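PDB 4MZD: nisin leader peptide-processing serine protease NisP from Lactococcus lactis subsp. lactis, which probably acts as a subtilisin-like serine endopeptidase that removes the leader peptide from the nisin precursor. Local coordinates for residues Y77-N80 with S84-L87; E105-L110 with H147-A152; Y234-G239 with K373-L378; L251-N256 with V275-S280. All coordinates share one frame; numbering follows the deposited sequence. Where two conformers were deposited one is given.

Contact 1. Residues Y77-N80 with S84-L87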
loop_
_atom_site.group_PDB
_atom_site.type_symbol
_atom_site.label_atom_id
_atom_site.label_comp_id
_atom_site.label_asym_id
_atom_site.label_seq_id
_atom_site.Cartn_x
_atom_site.Cartn_y
_atom_site.Cartn_z
ATOM N N TYR A 77 -10.778 -4.754 -13.589
ATOM C CA TYR A 77 -11.780 -4.902 -12.542
ATOM C C TYR A 77 -12.194 -3.550 -11.940
ATOM O O TYR A 77 -13.376 -3.281 -11.737
ATOM C CB TYR A 77 -11.257 -5.838 -11.452
ATOM C CG TYR A 77 -12.292 -6.228 -10.430
ATOM C CD1 TYR A 77 -13.022 -7.399 -10.568
ATOM C CD2 TYR A 77 -12.535 -5.429 -9.319
ATOM C CE1 TYR A 77 -13.970 -7.759 -9.625
ATOM C CE2 TYR A 77 -13.475 -5.778 -8.380
ATOM C CZ TYR A 77 -14.191 -6.945 -8.537
ATOM O OH TYR A 77 -15.134 -7.287 -7.595
ATOM N N VAL A 78 -11.223 -2.694 -11.652
ATOM C CA VAL A 78 -11.534 -1.432 -10.975
ATOM C C VAL A 78 -11.850 -0.257 -11.907
ATOM O O VAL A 78 -12.371 0.768 -11.452
ATOM C CB VAL A 78 -10.429 -1.009 -9.973
ATOM C CG1 VAL A 78 -10.281 -2.050 -8.877
ATOM C CG2 VAL A 78 -9.101 -0.772 -10.679
ATOM N N THR A 79 -11.551 -0.413 -13.201
ATOM C CA THR A 79 -11.767 0.644 -14.190
ATOM C C THR A 79 -12.959 0.387 -15.116
ATOM O O THR A 79 -13.198 1.171 -16.029
ATOM C CB THR A 79 -10.536 0.820 -15.119
ATOM O OG1 THR A 79 -10.336 -0.384 -15.872
ATOM C CG2 THR A 79 -9.276 1.187 -14.339
ATOM N N ASN A 80 -13.691 -0.698 -14.876
ATOM C CA ASN A 80 -14.720 -1.154 -15.806
ATOM C C ASN A 80 -14.121 -1.363 -17.188
ATOM O O ASN A 80 -14.555 -0.763 -18.175
ATOM C CB ASN A 80 -15.894 -0.181 -15.875
ATOM C CG ASN A 80 -16.762 -0.238 -14.645
ATOM O OD1 ASN A 80 -16.562 -1.084 -13.771
ATOM N ND2 ASN A 80 -17.742 0.653 -14.572
ATOM N N SER A 84 -12.879 4.057 -16.994
ATOM C CA SER A 84 -12.552 5.190 -16.140
ATOM C C SER A 84 -11.511 6.125 -16.758
ATOM O O SER A 84 -11.531 7.328 -16.501
ATOM C CB SER A 84 -12.103 4.721 -14.754
ATOM O OG SER A 84 -10.944 3.918 -14.840
ATOM N N TYR A 85 -10.603 5.579 -17.561
ATOM C CA TYR A 85 -9.535 6.389 -18.140
ATOM C C TYR A 85 -10.078 7.518 -18.998
ATOM O O TYR A 85 -9.530 8.615 -18.998
ATOM C CB TYR A 85 -8.589 5.533 -18.974
ATOM C CG TYR A 85 -7.890 4.460 -18.189
ATOM C CD1 TYR A 85 -7.276 4.745 -16.976
ATOM C CD2 TYR A 85 -7.850 3.158 -18.659
ATOM C CE1 TYR A 85 -6.640 3.759 -16.255
ATOM C CE2 TYR A 85 -7.209 2.169 -17.952
ATOM C CZ TYR A 85 -6.599 2.473 -16.752
ATOM O OH TYR A 85 -5.967 1.478 -16.048
ATOM N N ALA A 86 -11.147 7.242 -19.737
ATOM C CA ALA A 86 -11.722 8.227 -20.641
ATOM C C ALA A 86 -12.502 9.304 -19.897
ATOM O O ALA A 86 -12.800 10.355 -20.458
ATOM C CB ALA A 86 -12.613 7.545 -21.668
ATOM N N LEU A 87 -12.831 9.043 -18.638
ATOM C CA LEU A 87 -13.659 9.966 -17.869
ATOM C C LEU A 87 -12.899 11.160 -17.303
ATOM O O LEU A 87 -13.483 12.224 -17.110
ATOM C CB LEU A 87 -14.386 9.237 -16.736
ATOM C CG LEU A 87 -15.379 8.157 -17.161
ATOM C CD1 LEU A 87 -16.058 7.555 -15.941
ATOM C CD2 LEU A 87 -16.407 8.712 -18.136
#
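Thr79, in the last turn of one short helix, and Ser84, in the next, meet through both backbone and side chain. Ser84 N donates to Thr79 O over 3.1 Å, with an N-H...O angle of 155°. Alongside it the packing is close: Ser84 OG lies 3.1 Å from Thr79 CB and is almost as near to the methyl CG2. Thr79 OG1 is folded in between its own backbone N and carbonyl carbon (chi1 63°), where it bonds back to Met75 O and accepts from Gly82 N. These two bonds fix the rotation of the threonine and hold CG2 out on the side of Tyr85. There the fit is looser: CG2 approaches the phenol end obliquely, 3.7 Å from Tyr85 OH. The hydroxyl itself bonds to Gly163 O, which tethers the ring to a neighbouring loop that also touches it through Leu162 and Pro166. Thr79 and Ser84 are buried, whereas Tyr85 is partly exposed. Beyond them the second helix turns its Ala86 and Leu87 out to the surface, and neither reaches the 77-80 segment. Asn80, with phi at 56°, breaks out of the first helix and starts the turn. Ser84 also rests on Ile397 and Val398 of helix 397-402. A short turn thus links the consecutive helices 73-79 and 83-87, bonded Ser84 N to Thr79 O, in the N-terminal helical segment that precedes strand 95-100 of this subtilisin-like fold.

Contact 2. Residues E105-L110 with H147-A152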
loop_
_atom_site.group_PDB
_atom_site.type_symbol
_atom_site.label_atom_id
_atom_site.label_comp_id
_atom_site.label_asym_id
_atom_site.label_seq_id
_atom_site.Cartn_x
_atom_site.Cartn_y
_atom_site.Cartn_z
ATOM N N GLU A 105 13.623 4.933 -11.534
ATOM C CA GLU A 105 13.124 6.126 -12.217
ATOM C C GLU A 105 13.116 5.976 -13.731
ATOM O O GLU A 105 12.310 6.605 -14.420
ATOM C CB GLU A 105 13.932 7.371 -11.832
ATOM C CG GLU A 105 13.694 7.876 -10.417
ATOM C CD GLU A 105 14.350 9.220 -10.182
ATOM O OE1 GLU A 105 15.594 9.272 -10.197
ATOM O OE2 GLU A 105 13.630 10.226 -10.000
ATOM N N GLU A 106 14.020 5.153 -14.248
ATOM C CA GLU A 106 14.164 5.013 -15.683
ATOM C C GLU A 106 13.217 3.971 -16.282
ATOM O O GLU A 106 13.272 3.714 -17.478
ATOM C CB GLU A 106 15.626 4.716 -16.047
ATOM C CG GLU A 106 16.122 3.339 -15.642
ATOM C CD GLU A 106 16.791 3.295 -14.271
ATOM O OE1 GLU A 106 17.707 2.459 -14.108
ATOM O OE2 GLU A 106 16.406 4.066 -13.357
ATOM N N HIS A 107 12.334 3.378 -15.484
ATOM C CA HIS A 107 11.381 2.447 -16.067
ATOM C C HIS A 107 10.563 3.172 -17.137
ATOM O O HIS A 107 9.991 4.221 -16.861
ATOM C CB HIS A 107 10.443 1.864 -15.018
ATOM C CG HIS A 107 9.695 0.674 -15.522
ATOM N ND1 HIS A 107 8.759 0.766 -16.530
ATOM C CD2 HIS A 107 9.812 -0.642 -15.224
ATOM C CE1 HIS A 107 8.306 -0.446 -16.807
ATOM N NE2 HIS A 107 8.928 -1.317 -16.028
ATOM N N PRO A 108 10.497 2.623 -18.365
ATOM C CA PRO A 108 9.827 3.372 -19.435
ATOM C C PRO A 108 8.359 3.719 -19.167
ATOM O O PRO A 108 7.897 4.730 -19.701
ATOM C CB PRO A 108 9.961 2.448 -20.660
ATOM C CG PRO A 108 10.247 1.099 -20.097
ATOM C CD PRO A 108 11.067 1.360 -18.863
ATOM N N ASP A 109 7.640 2.920 -18.381
ATOM C CA ASP A 109 6.241 3.232 -18.132
ATOM C C ASP A 109 6.063 4.262 -17.019
ATOM O O ASP A 109 4.960 4.785 -16.837
ATOM C CB ASP A 109 5.457 1.980 -17.744
ATOM C CG ASP A 109 5.315 0.981 -18.877
ATOM O OD1 ASP A 109 5.471 1.349 -20.064
ATOM O OD2 ASP A 109 5.006 -0.188 -18.551
ATOM N N LEU A 110 7.137 4.531 -16.273
ATOM C CA LEU A 110 7.070 5.361 -15.066
ATOM C C LEU A 110 7.805 6.692 -15.146
ATOM O O LEU A 110 7.462 7.622 -14.435
ATOM C CB LEU A 110 7.649 4.609 -13.862
ATOM C CG LEU A 110 7.083 3.219 -13.569
ATOM C CD1 LEU A 110 7.780 2.587 -12.369
ATOM C CD2 LEU A 110 5.580 3.282 -13.358
ATOM N N HIS A 147 9.855 -3.838 -4.978
ATOM C CA HIS A 147 8.534 -3.611 -4.425
ATOM C C HIS A 147 8.010 -2.202 -4.722
ATOM O O HIS A 147 6.869 -2.029 -5.150
ATOM C CB HIS A 147 8.559 -3.871 -2.920
ATOM C CG HIS A 147 7.204 -3.921 -2.304
ATOM N ND1 HIS A 147 6.619 -2.826 -1.709
ATOM C CD2 HIS A 147 6.308 -4.930 -2.203
ATOM C CE1 HIS A 147 5.425 -3.160 -1.257
ATOM N NE2 HIS A 147 5.210 -4.430 -1.549
ATOM N N GLY A 148 8.843 -1.191 -4.495
ATOM C CA GLY A 148 8.417 0.181 -4.702
ATOM C C GLY A 148 8.072 0.481 -6.149
ATOM O O GLY A 148 7.160 1.259 -6.440
ATOM N N THR A 149 8.823 -0.115 -7.065
ATOM C CA THR A 149 8.561 0.055 -8.488
ATOM C C THR A 149 7.260 -0.648 -8.881
ATOM O O THR A 149 6.480 -0.139 -9.705
ATOM C CB THR A 149 9.760 -0.457 -9.316
ATOM O OG1 THR A 149 10.934 0.273 -8.936
ATOM C CG2 THR A 149 9.534 -0.286 -10.811
ATOM N N GLU A 150 7.017 -1.806 -8.270
ATOM C CA GLU A 150 5.806 -2.587 -8.503
ATOM C C GLU A 150 4.566 -1.829 -8.009
ATOM O O GLU A 150 3.534 -1.788 -8.696
ATOM C CB GLU A 150 5.956 -3.960 -7.835
ATOM C CG GLU A 150 7.028 -4.814 -8.506
ATOM C CD GLU A 150 7.650 -5.872 -7.619
ATOM O OE1 GLU A 150 7.175 -6.091 -6.487
ATOM O OE2 GLU A 150 8.639 -6.490 -8.078
ATOM N N VAL A 151 4.683 -1.217 -6.835
ATOM C CA VAL A 151 3.624 -0.390 -6.282
ATOM C C VAL A 151 3.400 0.854 -7.157
ATOM O O VAL A 151 2.259 1.198 -7.480
ATOM C CB VAL A 151 3.972 0.016 -4.833
ATOM C CG1 VAL A 151 3.055 1.116 -4.323
ATOM C CG2 VAL A 151 3.910 -1.203 -3.926
ATOM N N ALA A 152 4.486 1.516 -7.556
ATOM C CA ALA A 152 4.357 2.723 -8.371
ATOM C C ALA A 152 3.604 2.461 -9.669
ATOM O O ALA A 152 2.782 3.282 -10.081
ATOM C CB ALA A 152 5.714 3.323 -8.664
#
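Leu110 reaches from a loop to helix 147-156 and sets its methyl CD1 3.7 Å from Thr149 CG2, the two side chains passing at a slant. The torsions on both sides account for this meeting. In Leu110, CG sits beside the backbone N (chi1 -53°) and the chain runs on extended to CD1 (chi2 179°), which is carried to the helix; CD1 also comes within 4.3 Å of Ala152 CB. In Thr149 the methyl takes the place anti to the backbone N and faces the loop, while OG1 is turned to the other branch position, bonding to Asp143 OD2 and accepting from Met104 N. The threonine therefore shows the loop carbon and keeps its hydroxyl for polar partners.

His107 contributes more lightly, with CD2 4.4 Å from Thr149 CG2 in an oblique approach. Its ring is held at both nitrogens. ND1 accepts from Asp109 N at 3.1 Å, the donor lying only 5° out of the ring plane, and NE2 bonds to Trp345 O, a pairing consistent with the proton sitting on NE2. The imidazole is thus fixed in rotation although its touch on the helix is slight.

Away from the loop, the predicted charge-relay residue His147 bonds through ND1 to Asp100 OD1, with Ser353 the third predicted member. Helix 147-156 packs on two strands of the main sheet: Val151 and Ala152 touch Ile98 of strand 95-100, and Val151 also meets strand 200-210. On the loop side, Thr340 of strand 337-340 touches both His107 and Leu110.

Contact 3. Residues Y234-G239 with K373-L378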
loop_
_atom_site.group_PDB
_atom_site.type_symbol
_atom_site.label_atom_id
_atom_site.label_comp_id
_atom_site.label_asym_id
_atom_site.label_seq_id
_atom_site.Cartn_x
_atom_site.Cartn_y
_atom_site.Cartn_z
ATOM N N TYR A 234 -0.227 14.985 11.864
ATOM C CA TYR A 234 0.463 16.052 11.162
ATOM C C TYR A 234 0.081 16.068 9.685
ATOM O O TYR A 234 -0.215 17.118 9.119
ATOM C CB TYR A 234 1.969 15.904 11.317
ATOM C CG TYR A 234 2.728 17.003 10.632
ATOM C CD1 TYR A 234 2.777 18.278 11.183
ATOM C CD2 TYR A 234 3.383 16.778 9.424
ATOM C CE1 TYR A 234 3.455 19.294 10.561
ATOM C CE2 TYR A 234 4.077 17.797 8.793
ATOM C CZ TYR A 234 4.108 19.057 9.373
ATOM O OH TYR A 234 4.781 20.099 8.779
ATOM N N ALA A 235 0.081 14.897 9.060
ATOM C CA ALA A 235 -0.300 14.804 7.656
ATOM C C ALA A 235 -1.711 15.347 7.464
ATOM O O ALA A 235 -1.973 16.105 6.535
ATOM C CB ALA A 235 -0.201 13.359 7.178
ATOM N N THR A 236 -2.621 14.966 8.352
ATOM C CA THR A 236 -3.978 15.483 8.309
ATOM C C THR A 236 -4.012 17.006 8.435
ATOM O O THR A 236 -4.716 17.679 7.679
ATOM C CB THR A 236 -4.821 14.854 9.419
ATOM O OG1 THR A 236 -4.876 13.440 9.202
ATOM C CG2 THR A 236 -6.226 15.419 9.416
ATOM N N ALA A 237 -3.249 17.550 9.382
ATOM C CA ALA A 237 -3.190 18.999 9.582
ATOM C C ALA A 237 -2.721 19.712 8.314
ATOM O O ALA A 237 -3.127 20.839 8.043
ATOM C CB ALA A 237 -2.275 19.336 10.751
ATOM N N LYS A 238 -1.865 19.049 7.542
ATOM C CA LYS A 238 -1.331 19.609 6.303
ATOM C C LYS A 238 -2.276 19.418 5.120
ATOM O O LYS A 238 -2.053 19.973 4.048
ATOM C CB LYS A 238 0.027 18.982 5.975
ATOM C CG LYS A 238 1.123 19.280 6.990
ATOM C CD LYS A 238 1.684 20.684 6.827
ATOM C CE LYS A 238 2.483 20.815 5.542
ATOM N NZ LYS A 238 3.165 22.138 5.432
ATOM N N GLY A 239 -3.323 18.625 5.316
ATOM C CA GLY A 239 -4.309 18.390 4.279
ATOM C C GLY A 239 -4.103 17.127 3.463
ATOM O O GLY A 239 -4.735 16.967 2.420
ATOM N N LYS A 373 -10.258 19.513 -0.729
ATOM C CA LYS A 373 -9.155 19.996 0.092
ATOM C C LYS A 373 -9.164 19.399 1.498
ATOM O O LYS A 373 -8.143 19.403 2.186
ATOM C CB LYS A 373 -9.196 21.523 0.166
ATOM C CG LYS A 373 -7.845 22.180 0.370
ATOM C CD LYS A 373 -7.797 23.526 -0.335
ATOM C CE LYS A 373 -8.085 23.368 -1.821
ATOM N NZ LYS A 373 -8.053 24.669 -2.546
ATOM N N ASN A 374 -10.317 18.888 1.920
ATOM C CA ASN A 374 -10.449 18.295 3.248
ATOM C C ASN A 374 -10.341 16.773 3.214
ATOM O O ASN A 374 -11.219 16.099 2.678
ATOM C CB ASN A 374 -11.772 18.706 3.897
ATOM C CG ASN A 374 -11.904 18.193 5.319
ATOM O OD1 ASN A 374 -10.905 17.985 6.008
ATOM N ND2 ASN A 374 -13.140 17.988 5.766
ATOM N N PRO A 375 -9.264 16.226 3.793
ATOM C CA PRO A 375 -9.089 14.768 3.781
ATOM C C PRO A 375 -10.224 14.024 4.489
ATOM O O PRO A 375 -10.542 12.902 4.101
ATOM C CB PRO A 375 -7.748 14.558 4.496
ATOM C CG PRO A 375 -7.498 15.824 5.250
ATOM C CD PRO A 375 -8.160 16.921 4.478
ATOM N N ASN A 376 -10.819 14.632 5.514
ATOM C CA ASN A 376 -11.966 14.036 6.191
ATOM C C ASN A 376 -13.122 13.838 5.211
ATOM O O ASN A 376 -13.749 12.777 5.158
ATOM C CB ASN A 376 -12.405 14.912 7.365
ATOM C CG ASN A 376 -13.473 14.256 8.212
ATOM O OD1 ASN A 376 -14.646 14.224 7.840
ATOM N ND2 ASN A 376 -13.071 13.731 9.365
ATOM N N GLN A 377 -13.388 14.873 4.429
ATOM C CA GLN A 377 -14.405 14.828 3.391
ATOM C C GLN A 377 -14.056 13.752 2.355
ATOM O O GLN A 377 -14.921 13.015 1.874
ATOM C CB GLN A 377 -14.492 16.213 2.739
ATOM C CG GLN A 377 -15.547 16.377 1.662
ATOM C CD GLN A 377 -15.422 17.720 0.955
ATOM O OE1 GLN A 377 -14.352 18.336 0.958
ATOM N NE2 GLN A 377 -16.512 18.180 0.351
ATOM N N LEU A 378 -12.772 13.647 2.038
ATOM C CA LEU A 378 -12.301 12.715 1.027
ATOM C C LEU A 378 -12.590 11.248 1.377
ATOM O O LEU A 378 -13.095 10.494 0.538
ATOM C CB LEU A 378 -10.808 12.938 0.781
ATOM C CG LEU A 378 -10.185 12.106 -0.337
ATOM C CD1 LEU A 378 -10.859 12.381 -1.673
ATOM C CD2 LEU A 378 -8.695 12.383 -0.416
HETATM O O HOH W 1 -5.801 19.021 0.981
#
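The flat group here, the Tyr234 ring, stays on the 234-239 side; Lys238 CG covers one of its faces, 3.7 Å above the plane and displaced to the rim, and Tyr234 OH bonds to Asp195. Across the contact, the puckered ring of Pro375 presents its CG and CD atoms to the peptide of Gly239: CD lies 4.0 Å from Gly239 O, and CG is about as far from the same carbonyl. Thr236 adds its methyl, with CG2 4.4 Å from Pro375 CG.

No direct hydrogen bond joins the segments, but a water does. It donates to Gly239 O at 2.7 Å and to Lys373 O at an equal distance, bridging two carbonyl oxygens, Gly239 O and Lys373 O, that lie 4.2 Å apart. Gly239 ends helix 222-238 in a Schellman motif with phi at 96°, a backbone shape that calls for glycine. Opposite, Asn374 is the N-cap of helix 375-384, its OD1 accepting weakly from Asn376 N.

Pro375 also touches Ile241 of strand 241-245, which follows helix 222-238. The C-terminal end of one helix thus abuts the first turn of another, beside the beta-alpha-beta crossover that leads through helix 222-238 into strand 241-245.

Contact 4. Residues L251-N256 with V275-S280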
loop_
_atom_site.group_PDB
_atom_site.type_symbol
_atom_site.label_atom_id
_atom_site.label_comp_id
_atom_site.label_asym_id
_atom_site.label_seq_id
_atom_site.Cartn_x
_atom_site.Cartn_y
_atom_site.Cartn_z
ATOM N N LEU A 251 -5.694 -12.471 8.882
ATOM C CA LEU A 251 -6.202 -12.148 10.215
ATOM C C LEU A 251 -7.394 -11.213 10.163
ATOM O O LEU A 251 -7.350 -10.182 9.490
ATOM C CB LEU A 251 -5.116 -11.481 11.063
ATOM C CG LEU A 251 -3.851 -12.290 11.333
ATOM C CD1 LEU A 251 -2.747 -11.425 11.926
ATOM C CD2 LEU A 251 -4.164 -13.466 12.250
ATOM N N ASN A 252 -8.457 -11.550 10.889
ATOM C CA ASN A 252 -9.494 -10.559 11.130
ATOM C C ASN A 252 -9.010 -9.649 12.244
ATOM O O ASN A 252 -8.822 -10.088 13.375
ATOM C CB ASN A 252 -10.837 -11.187 11.491
ATOM C CG ASN A 252 -11.956 -10.169 11.485
ATOM O OD1 ASN A 252 -11.848 -9.113 12.112
ATOM N ND2 ASN A 252 -13.023 -10.461 10.747
ATOM N N ILE A 253 -8.794 -8.382 11.921
ATOM C CA ILE A 253 -8.128 -7.488 12.856
ATOM C C ILE A 253 -8.976 -7.183 14.086
ATOM O O ILE A 253 -8.472 -6.643 15.067
ATOM C CB ILE A 253 -7.649 -6.196 12.161
ATOM C CG1 ILE A 253 -8.839 -5.403 11.613
ATOM C CG2 ILE A 253 -6.662 -6.538 11.053
ATOM C CD1 ILE A 253 -9.454 -4.439 12.601
ATOM N N GLN A 254 -10.257 -7.538 14.038
ATOM C CA GLN A 254 -11.140 -7.340 15.183
ATOM C C GLN A 254 -11.134 -8.532 16.130
ATOM O O GLN A 254 -11.682 -8.455 17.226
ATOM C CB GLN A 254 -12.568 -7.055 14.717
ATOM C CG GLN A 254 -12.754 -5.660 14.144
ATOM C CD GLN A 254 -14.206 -5.241 14.113
ATOM O OE1 GLN A 254 -14.967 -5.668 13.247
ATOM N NE2 GLN A 254 -14.603 -4.407 15.069
ATOM N N ASP A 255 -10.519 -9.630 15.710
ATOM C CA ASP A 255 -10.462 -10.838 16.526
ATOM C C ASP A 255 -9.147 -10.824 17.288
ATOM O O ASP A 255 -8.137 -11.352 16.822
ATOM C CB ASP A 255 -10.569 -12.086 15.648
ATOM C CG ASP A 255 -10.623 -13.374 16.458
ATOM O OD1 ASP A 255 -10.271 -13.353 17.655
ATOM O OD2 ASP A 255 -11.005 -14.414 15.887
ATOM N N ASN A 256 -9.149 -10.196 18.457
ATOM C CA ASN A 256 -7.895 -9.973 19.155
ATOM C C ASN A 256 -7.177 -11.247 19.579
ATOM O O ASN A 256 -5.952 -11.307 19.521
ATOM C CB ASN A 256 -8.057 -9.025 20.344
ATOM C CG ASN A 256 -6.759 -8.334 20.695
ATOM O OD1 ASN A 256 -6.263 -7.516 19.927
ATOM N ND2 ASN A 256 -6.191 -8.672 21.843
ATOM N N VAL A 275 -4.013 -5.754 20.015
ATOM C CA VAL A 275 -3.134 -5.772 18.855
ATOM C C VAL A 275 -3.775 -4.987 17.722
ATOM O O VAL A 275 -4.974 -5.123 17.457
ATOM C CB VAL A 275 -2.869 -7.211 18.377
ATOM C CG1 VAL A 275 -1.876 -7.206 17.218
ATOM C CG2 VAL A 275 -2.351 -8.060 19.525
ATOM N N VAL A 276 -2.966 -4.154 17.074
ATOM C CA VAL A 276 -3.404 -3.405 15.901
ATOM C C VAL A 276 -2.449 -3.628 14.727
ATOM O O VAL A 276 -1.267 -3.933 14.917
ATOM C CB VAL A 276 -3.539 -1.896 16.202
ATOM C CG1 VAL A 276 -4.531 -1.670 17.331
ATOM C CG2 VAL A 276 -2.188 -1.286 16.551
ATOM N N ASP A 277 -2.998 -3.480 13.524
ATOM C CA ASP A 277 -2.279 -3.523 12.253
ATOM C C ASP A 277 -2.023 -2.053 11.910
ATOM O O ASP A 277 -2.955 -1.312 11.596
ATOM C CB ASP A 277 -3.192 -4.219 11.225
ATOM C CG ASP A 277 -2.491 -4.587 9.924
ATOM O OD1 ASP A 277 -1.386 -4.067 9.665
ATOM O OD2 ASP A 277 -3.077 -5.384 9.150
ATOM N N ALA A 278 -0.771 -1.620 12.046
ATOM C CA ALA A 278 -0.404 -0.207 11.907
ATOM C C ALA A 278 0.452 0.062 10.662
ATOM O O ALA A 278 1.330 -0.731 10.333
ATOM C CB ALA A 278 0.339 0.248 13.154
ATOM N N PRO A 279 0.252 1.220 10.002
ATOM C CA PRO A 279 -0.617 2.340 10.404
ATOM C C PRO A 279 -2.056 2.303 9.877
ATOM O O PRO A 279 -2.760 3.303 10.001
ATOM C CB PRO A 279 0.111 3.552 9.819
ATOM C CG PRO A 279 0.740 3.008 8.564
ATOM C CD PRO A 279 1.183 1.612 8.927
ATOM N N SER A 280 -2.508 1.179 9.336
ATOM C CA SER A 280 -3.858 1.135 8.773
ATOM C C SER A 280 -4.969 1.293 9.820
ATOM O O SER A 280 -6.084 1.667 9.473
ATOM C CB SER A 280 -4.081 -0.140 7.955
ATOM O OG SER A 280 -4.110 -1.284 8.788
HETATM O O HOH W 2 -6.840 -4.469 15.480
#
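The start of helix 256-264 is tied here to strand 275-278, through Asn256 and Val275. Asn256, with CG anti to the backbone N (chi1 -156°), sends OD1 across to accept from Val275 N at 2.9 Å; the N-H...O angle of 173° makes the bond nearly straight, and the donor sits in the amide plane on a lone pair. ND2 donates to Gly273 O, so the amide is gripped at both ends and cannot easily flip. A water bridges the same two segments, donating to Ile253 O at 2.7 Å and to Val275 O at 2.8 Å. Farther along, Ile253 CG2 touches Asp277 CB at 4.2 Å, the two side chains crossing at about a right angle.

The 251-256 loop owes its shape to a type I turn from Asn252 to Asp255, in which Asn252 OD1 also accepts from Gln254 N in an Asx turn. Asp255 then serves as N-cap of the helix.

Asp277 points its carboxylate elsewhere: OD2 accepts from Gly247 N and Asn302 ND2, while OD1 forms a salt bridge with Arg488, the C-terminal residue. Arg488 OXT also bonds to the predicted catalytic His147, and Asp277 lies about 11 Å, side chain to side chain, from Ser353. This is consistent with an acidic S1 pocket of a subtilisin-like protease holding the arginine of a cleaved C terminus.

From the N terminus, contact 1 closes first, joining helices 73-79 and 83-87 across a very short turn. Contact 2 then closes a longer excursion, running from the loop after strand 95-100 to helix 147-156 and taking in strands 114-115 and 117-120. Both are complete before contact 3 opens. Contact 3 spans the longest stretch, from the end of helix 222-238 to the start of helix 375-384, and contact 4 is nested within it, joining the start of helix 256-264 to strand 275-278. None of them cross or touch. Contacts 2 and 4 lie on opposite sides of the chain's centre, with centres about 30 Å apart, and Arg488 reaches residues of both.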